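Local coordinates for regulatory protein SWI6 (Saccharomyces cerevisiae, PDB 1SW6) that serves as the shared subunit of the yeast SBF and MBF transcription complexes, which drive cell-cycle-dependent gene expression, here seen as its ankyrin-repeat domain, at residues A[143-146]-A[147-150]; A[164-167]-A[168-171]; A[54-57]-A[58-61]. One frame throughout, in Å; residues are numbered along the deposited sequence.

In the fold
All three contacts sit at the start of a helix, and in each a polar side chain at the N-cap accepts from a backbone N-H of the first turn: Asn143 in contact 1, Ser166 (weakly) in contact 2, Asp56 in contact 3. Contacts 1 and 2 belong to successive ankyrin repeats, their centres about 15 Å apart and their nearest atoms about 7 Å apart; helices 134-140 and 183-190 touch both. Contact 3 opens helix 57-71 and lies farther out, its centre about 23 Å from those of the other two and about 25 Å from the centre of the chain. Burial differs accordingly: contact 2 is deep in the domain, contact 1 half-covered, contact 3 at the surface.

Contact 1: residues A[143-146]-A[147-150]; sequences NLEL and VKHL
Lys148 lies against Leu144 one turn back on the helix, its CD 3.7 Å from both CG and CD1 of Leu144. At chi3 (62°) the lysine chain bends, which carries NZ across to the carboxylate of Glu145; the ion pair is long, 3.7 Å from Glu145 OE2 to Lys148 NZ. An alanine in place of Lys148 would probably leave Glu145 without this positive mate and uncover the flank of Leu144. On another side of the turn, Leu146 CD1 approaches the ring edge of His149, near its plane, 4.3 Å from ND1. This is the beginning of helix 144-152, the second helix within the first ankyrin repeat, and it packs on the first, 134-140, through Leu146, Val147 and Leu150. Leu144 and Lys148 touch helix 183-190, Val147 lies on both helices, and the His149 ring stacks on Phe105. Behind the side chains runs regular i to i+4 bonding, from Val147 N to Asn143 O (3.1 Å) through to Leu150 N to Leu146 O (2.9 Å). The helix is capped by Asn143: its OD1 accepts from Leu146 N at 3.0 Å, the N-H pointing well at the oxygen (163°) but tilted 35° from the carbonyl plane.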
loop_
_atom_site.group_PDB
_atom_site.type_symbol
_atom_site.label_atom_id
_atom_site.label_comp_id
_atom_site.label_asym_id
_atom_site.label_seq_id
_atom_site.Cartn_x
_atom_site.Cartn_y
_atom_site.Cartn_z
ATOM N N ASN A 143 0.843 -12.673 -6.837
ATOM C CA ASN A 143 0.356 -14.010 -6.501
ATOM C C ASN A 143 -0.405 -14.567 -7.697
ATOM O O ASN A 143 -1.638 -14.610 -7.703
ATOM C CB ASN A 143 -0.570 -13.995 -5.290
ATOM C CG ASN A 143 -0.791 -15.392 -4.730
ATOM O OD1 ASN A 143 -1.096 -16.331 -5.471
ATOM N ND2 ASN A 143 -0.624 -15.538 -3.424
ATOM N N LEU A 144 0.345 -15.000 -8.704
ATOM C CA LEU A 144 -0.223 -15.540 -9.930
ATOM C C LEU A 144 -1.286 -16.614 -9.726
ATOM O O LEU A 144 -2.349 -16.554 -10.325
ATOM C CB LEU A 144 0.904 -16.094 -10.811
ATOM C CG LEU A 144 0.534 -16.713 -12.166
ATOM C CD1 LEU A 144 -0.202 -15.707 -13.026
ATOM C CD2 LEU A 144 1.807 -17.178 -12.860
ATOM N N GLU A 145 -0.998 -17.598 -8.889
ATOM C CA GLU A 145 -1.944 -18.684 -8.667
ATOM C C GLU A 145 -3.294 -18.209 -8.188
ATOM O O GLU A 145 -4.334 -18.622 -8.708
ATOM C CB GLU A 145 -1.383 -19.690 -7.669
ATOM C CG GLU A 145 -1.611 -21.120 -8.113
ATOM C CD GLU A 145 -0.960 -21.401 -9.455
ATOM O OE1 GLU A 145 -1.298 -22.438 -10.069
ATOM O OE2 GLU A 145 -0.108 -20.585 -9.892
ATOM N N LEU A 146 -3.305 -17.346 -7.187
ATOM C CA LEU A 146 -4.587 -16.861 -6.713
ATOM C C LEU A 146 -5.298 -16.009 -7.776
ATOM O O LEU A 146 -6.528 -16.048 -7.888
ATOM C CB LEU A 146 -4.399 -16.107 -5.404
ATOM C CG LEU A 146 -4.811 -16.939 -4.188
ATOM C CD1 LEU A 146 -4.410 -18.405 -4.365
ATOM C CD2 LEU A 146 -4.173 -16.344 -2.944
ATOM N N VAL A 147 -4.540 -15.254 -8.570
ATOM C CA VAL A 147 -5.156 -14.443 -9.620
ATOM C C VAL A 147 -5.904 -15.335 -10.614
ATOM O O VAL A 147 -7.030 -15.032 -11.011
ATOM C CB VAL A 147 -4.110 -13.608 -10.397
ATOM C CG1 VAL A 147 -4.721 -13.087 -11.707
ATOM C CG2 VAL A 147 -3.667 -12.418 -9.548
ATOM N N LYS A 148 -5.279 -16.440 -11.008
ATOM C CA LYS A 148 -5.897 -17.359 -11.950
ATOM C C LYS A 148 -7.180 -17.969 -11.384
ATOM O O LYS A 148 -8.193 -18.072 -12.079
ATOM C CB LYS A 148 -4.889 -18.436 -12.327
ATOM C CG LYS A 148 -3.769 -17.882 -13.178
ATOM C CD LYS A 148 -2.463 -18.645 -13.011
ATOM C CE LYS A 148 -2.571 -20.093 -13.428
ATOM N NZ LYS A 148 -1.212 -20.723 -13.446
ATOM N N HIS A 149 -7.139 -18.358 -10.115
ATOM C CA HIS A 149 -8.308 -18.921 -9.456
ATOM C C HIS A 149 -9.434 -17.894 -9.371
ATOM O O HIS A 149 -10.593 -18.224 -9.599
ATOM C CB HIS A 149 -7.938 -19.391 -8.051
ATOM C CG HIS A 149 -7.328 -20.755 -8.014
ATOM N ND1 HIS A 149 -6.167 -21.034 -7.324
ATOM C CD2 HIS A 149 -7.737 -21.926 -8.554
ATOM C CE1 HIS A 149 -5.889 -22.321 -7.440
ATOM N NE2 HIS A 149 -6.825 -22.884 -8.180
ATOM N N LEU A 150 -9.104 -16.647 -9.044
ATOM C CA LEU A 150 -10.139 -15.617 -8.946
ATOM C C LEU A 150 -10.751 -15.303 -10.303
ATOM O O LEU A 150 -11.954 -15.040 -10.402
ATOM C CB LEU A 150 -9.587 -14.326 -8.330
ATOM C CG LEU A 150 -9.205 -14.347 -6.845
ATOM C CD1 LEU A 150 -8.936 -12.930 -6.389
ATOM C CD2 LEU A 150 -10.318 -14.944 -6.019
#

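Contact 2: residues A[164-167]-A[168-171]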
loop_
_atom_site.group_PDB
_atom_site.type_symbol
_atom_site.label_atom_id
_atom_site.label_comp_id
_atom_site.label_asym_id
_atom_site.label_seq_id
_atom_site.Cartn_x
_atom_site.Cartn_y
_atom_site.Cartn_z
ATOM N N GLY A 164 -9.226 4.683 -11.518
ATOM C CA GLY A 164 -9.493 4.071 -12.808
ATOM C C GLY A 164 -8.361 3.132 -13.200
ATOM O O GLY A 164 -8.246 2.701 -14.351
ATOM N N GLU A 165 -7.508 2.820 -12.232
ATOM C CA GLU A 165 -6.392 1.923 -12.472
ATOM C C GLU A 165 -6.836 0.472 -12.385
ATOM O O GLU A 165 -7.488 0.067 -11.421
ATOM C CB GLU A 165 -5.271 2.228 -11.476
ATOM C CG GLU A 165 -4.551 3.513 -11.851
ATOM C CD GLU A 165 -3.491 3.949 -10.856
ATOM O OE1 GLU A 165 -3.047 3.123 -10.015
ATOM O OE2 GLU A 165 -3.093 5.136 -10.938
ATOM N N SER A 166 -6.502 -0.302 -13.411
ATOM C CA SER A 166 -6.871 -1.721 -13.472
ATOM C C SER A 166 -5.933 -2.565 -12.622
ATOM O O SER A 166 -4.950 -2.060 -12.096
ATOM C CB SER A 166 -6.800 -2.217 -14.912
ATOM O OG SER A 166 -5.452 -2.206 -15.352
ATOM N N CYS A 167 -6.233 -3.853 -12.499
ATOM C CA CYS A 167 -5.386 -4.737 -11.712
ATOM C C CYS A 167 -4.043 -4.957 -12.392
ATOM O O CYS A 167 -3.026 -5.098 -11.722
ATOM C CB CYS A 167 -6.078 -6.088 -11.449
ATOM S SG CYS A 167 -6.614 -6.987 -12.914
ATOM N N LEU A 168 -4.027 -4.981 -13.720
ATOM C CA LEU A 168 -2.770 -5.166 -14.432
ATOM C C LEU A 168 -1.870 -3.950 -14.183
ATOM O O LEU A 168 -0.651 -4.074 -14.132
ATOM C CB LEU A 168 -3.016 -5.358 -15.930
ATOM C CG LEU A 168 -1.730 -5.511 -16.748
ATOM C CD1 LEU A 168 -1.035 -6.803 -16.359
ATOM C CD2 LEU A 168 -2.053 -5.496 -18.250
ATOM N N VAL A 169 -2.476 -2.774 -14.023
ATOM C CA VAL A 169 -1.710 -1.558 -13.743
ATOM C C VAL A 169 -0.932 -1.732 -12.420
ATOM O O VAL A 169 0.168 -1.215 -12.263
ATOM C CB VAL A 169 -2.657 -0.318 -13.670
ATOM C CG1 VAL A 169 -1.921 0.910 -13.093
ATOM C CG2 VAL A 169 -3.167 0.009 -15.077
ATOM N N LYS A 170 -1.503 -2.480 -11.477
ATOM C CA LYS A 170 -0.839 -2.723 -10.197
ATOM C C LYS A 170 0.411 -3.561 -10.410
ATOM O O LYS A 170 1.417 -3.383 -9.720
ATOM C CB LYS A 170 -1.790 -3.440 -9.231
ATOM C CG LYS A 170 -3.018 -2.606 -8.897
ATOM C CD LYS A 170 -2.590 -1.207 -8.464
ATOM C CE LYS A 170 -3.735 -0.224 -8.547
ATOM N NZ LYS A 170 -3.272 1.144 -8.212
ATOM N N ALA A 171 0.350 -4.462 -11.386
ATOM C CA ALA A 171 1.491 -5.307 -11.704
ATOM C C ALA A 171 2.674 -4.459 -12.134
ATOM O O ALA A 171 3.824 -4.780 -11.815
ATOM C CB ALA A 171 1.133 -6.287 -12.825
#
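Two torsions bring Glu165 and Lys170 together. Glu165 swings its CG to the side opposite its own carbonyl carbon (chi1 -74°) and runs out extended from there, while the Lys170 chain folds at chi2 (-50°) so that its end turns back toward the start of the helix. The two chains cross at about a right angle and close a salt bridge, in which Lys170 NZ donates to Glu165 OE1 almost end-on to the C-O bond, at 2.7 Å. Val169 lies across the Glu165 chain, its CG1 3.9 Å from both CB and CG of Glu165. Ser166 holds its OG between the backbone N and the carbonyl carbon (chi1 67°), which sets the hydroxyl over the first turn as N-cap of helix 167-173. There it accepts from Val169 N in a weak bond of 3.3 Å and also lies 3.2 Å from Val169 CG2. The backbone bonds of this first turn are weak: Lys170 N to Cys167 O, though only 3.0 Å long, is strongly bent.

Ser166 to Val169 occupies the place of the TPLH signature in this second ankyrin repeat, with serine where threonine usually caps. The preceding repeat donates His136 NE2 to Glu165 O, the inter-repeat link familiar from that motif's histidine. Glu165 OE1 also makes a salt bridge to Lys173, and NZ of Lys170 has a weak, long pairing with Asp161. With two lysines drawn to one oxygen, the buried carboxylate is likely to stay ionised.

Contact 3: residues A[54-57]-A[58-61]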
loop_
_atom_site.group_PDB
_atom_site.type_symbol
_atom_site.label_atom_id
_atom_site.label_comp_id
_atom_site.label_asym_id
_atom_site.label_seq_id
_atom_site.Cartn_x
_atom_site.Cartn_y
_atom_site.Cartn_z
ATOM N N VAL A 54 -20.790 -1.173 -4.380
ATOM C CA VAL A 54 -21.467 -2.262 -3.699
ATOM C C VAL A 54 -22.401 -1.779 -2.608
ATOM O O VAL A 54 -22.033 -0.954 -1.771
ATOM C CB VAL A 54 -20.452 -3.238 -3.096
ATOM C CG1 VAL A 54 -21.176 -4.345 -2.337
ATOM C CG2 VAL A 54 -19.592 -3.817 -4.211
ATOM N N ASN A 55 -23.616 -2.310 -2.631
ATOM C CA ASN A 55 -24.637 -1.962 -1.658
ATOM C C ASN A 55 -24.591 -2.880 -0.438
ATOM O O ASN A 55 -24.404 -2.411 0.689
ATOM C CB ASN A 55 -26.022 -2.024 -2.311
ATOM C CG ASN A 55 -27.149 -1.813 -1.315
ATOM O OD1 ASN A 55 -27.496 -2.717 -0.547
ATOM N ND2 ASN A 55 -27.724 -0.612 -1.319
ATOM N N ASP A 56 -24.753 -4.183 -0.661
ATOM C CA ASP A 56 -24.738 -5.149 0.437
ATOM C C ASP A 56 -23.436 -5.085 1.236
ATOM O O ASP A 56 -22.411 -5.632 0.817
ATOM C CB ASP A 56 -24.935 -6.571 -0.095
ATOM C CG ASP A 56 -25.226 -7.571 1.012
ATOM O OD1 ASP A 56 -24.503 -7.567 2.033
ATOM O OD2 ASP A 56 -26.178 -8.367 0.860
ATOM N N ASN A 57 -23.488 -4.418 2.387
ATOM C CA ASN A 57 -22.328 -4.274 3.255
ATOM C C ASN A 57 -21.857 -5.606 3.824
ATOM O O ASN A 57 -20.682 -5.772 4.143
ATOM C CB ASN A 57 -22.644 -3.322 4.406
ATOM C CG ASN A 57 -21.557 -3.313 5.464
ATOM O OD1 ASN A 57 -20.406 -2.954 5.194
ATOM N ND2 ASN A 57 -21.914 -3.715 6.679
ATOM N N GLU A 58 -22.773 -6.555 3.960
ATOM C CA GLU A 58 -22.401 -7.852 4.496
ATOM C C GLU A 58 -21.649 -8.690 3.462
ATOM O O GLU A 58 -20.847 -9.555 3.822
ATOM C CB GLU A 58 -23.640 -8.578 5.032
ATOM C CG GLU A 58 -24.265 -7.836 6.224
ATOM C CD GLU A 58 -25.224 -8.682 7.049
ATOM O OE1 GLU A 58 -25.711 -8.182 8.089
ATOM O OE2 GLU A 58 -25.492 -9.841 6.665
ATOM N N GLN A 59 -21.891 -8.433 2.179
ATOM C CA GLN A 59 -21.174 -9.164 1.140
ATOM C C GLN A 59 -19.719 -8.746 1.246
ATOM O O GLN A 59 -18.812 -9.564 1.095
ATOM C CB GLN A 59 -21.682 -8.807 -0.251
ATOM C CG GLN A 59 -22.997 -9.434 -0.627
ATOM C CD GLN A 59 -23.273 -9.313 -2.115
ATOM O OE1 GLN A 59 -23.342 -8.210 -2.663
ATOM N NE2 GLN A 59 -23.425 -10.453 -2.779
ATOM N N LYS A 60 -19.512 -7.461 1.522
ATOM C CA LYS A 60 -18.173 -6.912 1.656
ATOM C C LYS A 60 -17.443 -7.527 2.844
ATOM O O LYS A 60 -16.281 -7.931 2.726
ATOM C CB LYS A 60 -18.235 -5.392 1.812
ATOM C CG LYS A 60 -16.871 -4.738 1.894
ATOM C CD LYS A 60 -16.977 -3.223 1.897
ATOM C CE LYS A 60 -15.593 -2.583 1.867
ATOM N NZ LYS A 60 -15.635 -1.098 2.027
ATOM N N MET A 61 -18.128 -7.605 3.984
ATOM C CA MET A 61 -17.536 -8.188 5.185
ATOM C C MET A 61 -17.118 -9.626 4.903
ATOM O O MET A 61 -16.066 -10.070 5.356
ATOM C CB MET A 61 -18.528 -8.149 6.352
ATOM C CG MET A 61 -19.044 -6.757 6.651
ATOM S SD MET A 61 -20.353 -6.739 7.886
ATOM C CE MET A 61 -20.039 -5.157 8.669
#
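Asp56 turns its carboxylate back over the first residues of helix 57-71, forming the N-cap where the loop after strand 46-47 enters the helix. This is the tight part of the contact. Having CG anti to the backbone N (chi1 -168°) places OD1 within reach of the first-turn N-H groups, where it accepts from Gln59 N at 2.8 Å and, more weakly, from Glu58 N. The Gln59 N-H comes in from above the carboxylate plane, 50° out of it. Over the same carboxylate lies Gln59 CG, 3.3 Å from Asp56 CG, the two side chains crossing at about a right angle; the amide end touches separately, OE1 of Gln59 lying 3.4 Å from Asp56 CB. The glutamine amide is turned 45° from the carboxylate, and its NE2 makes a weak hydrogen bond to Gln120 O, which ties the helix start to the loop after helix 105-115. Val54 only skirts Gln59 and rests mainly on Ile125 and Pro126.

The looser side is that of the exposed Asn57, Glu58 and Met61. Glu58 extends outward, its OE2 5.3 Å from Asp56 OD1, two like charges probably tolerated because the first-turn N-H groups favour negative charge. Asn57 and Met61 cross obliquely, Met61 CE coming within 3.1 Å of Asn57 ND2, and Met61 also meets a crystal neighbour. The backbone helix bonding follows, Met61 N donating to Asn57 O at 3.1 Å.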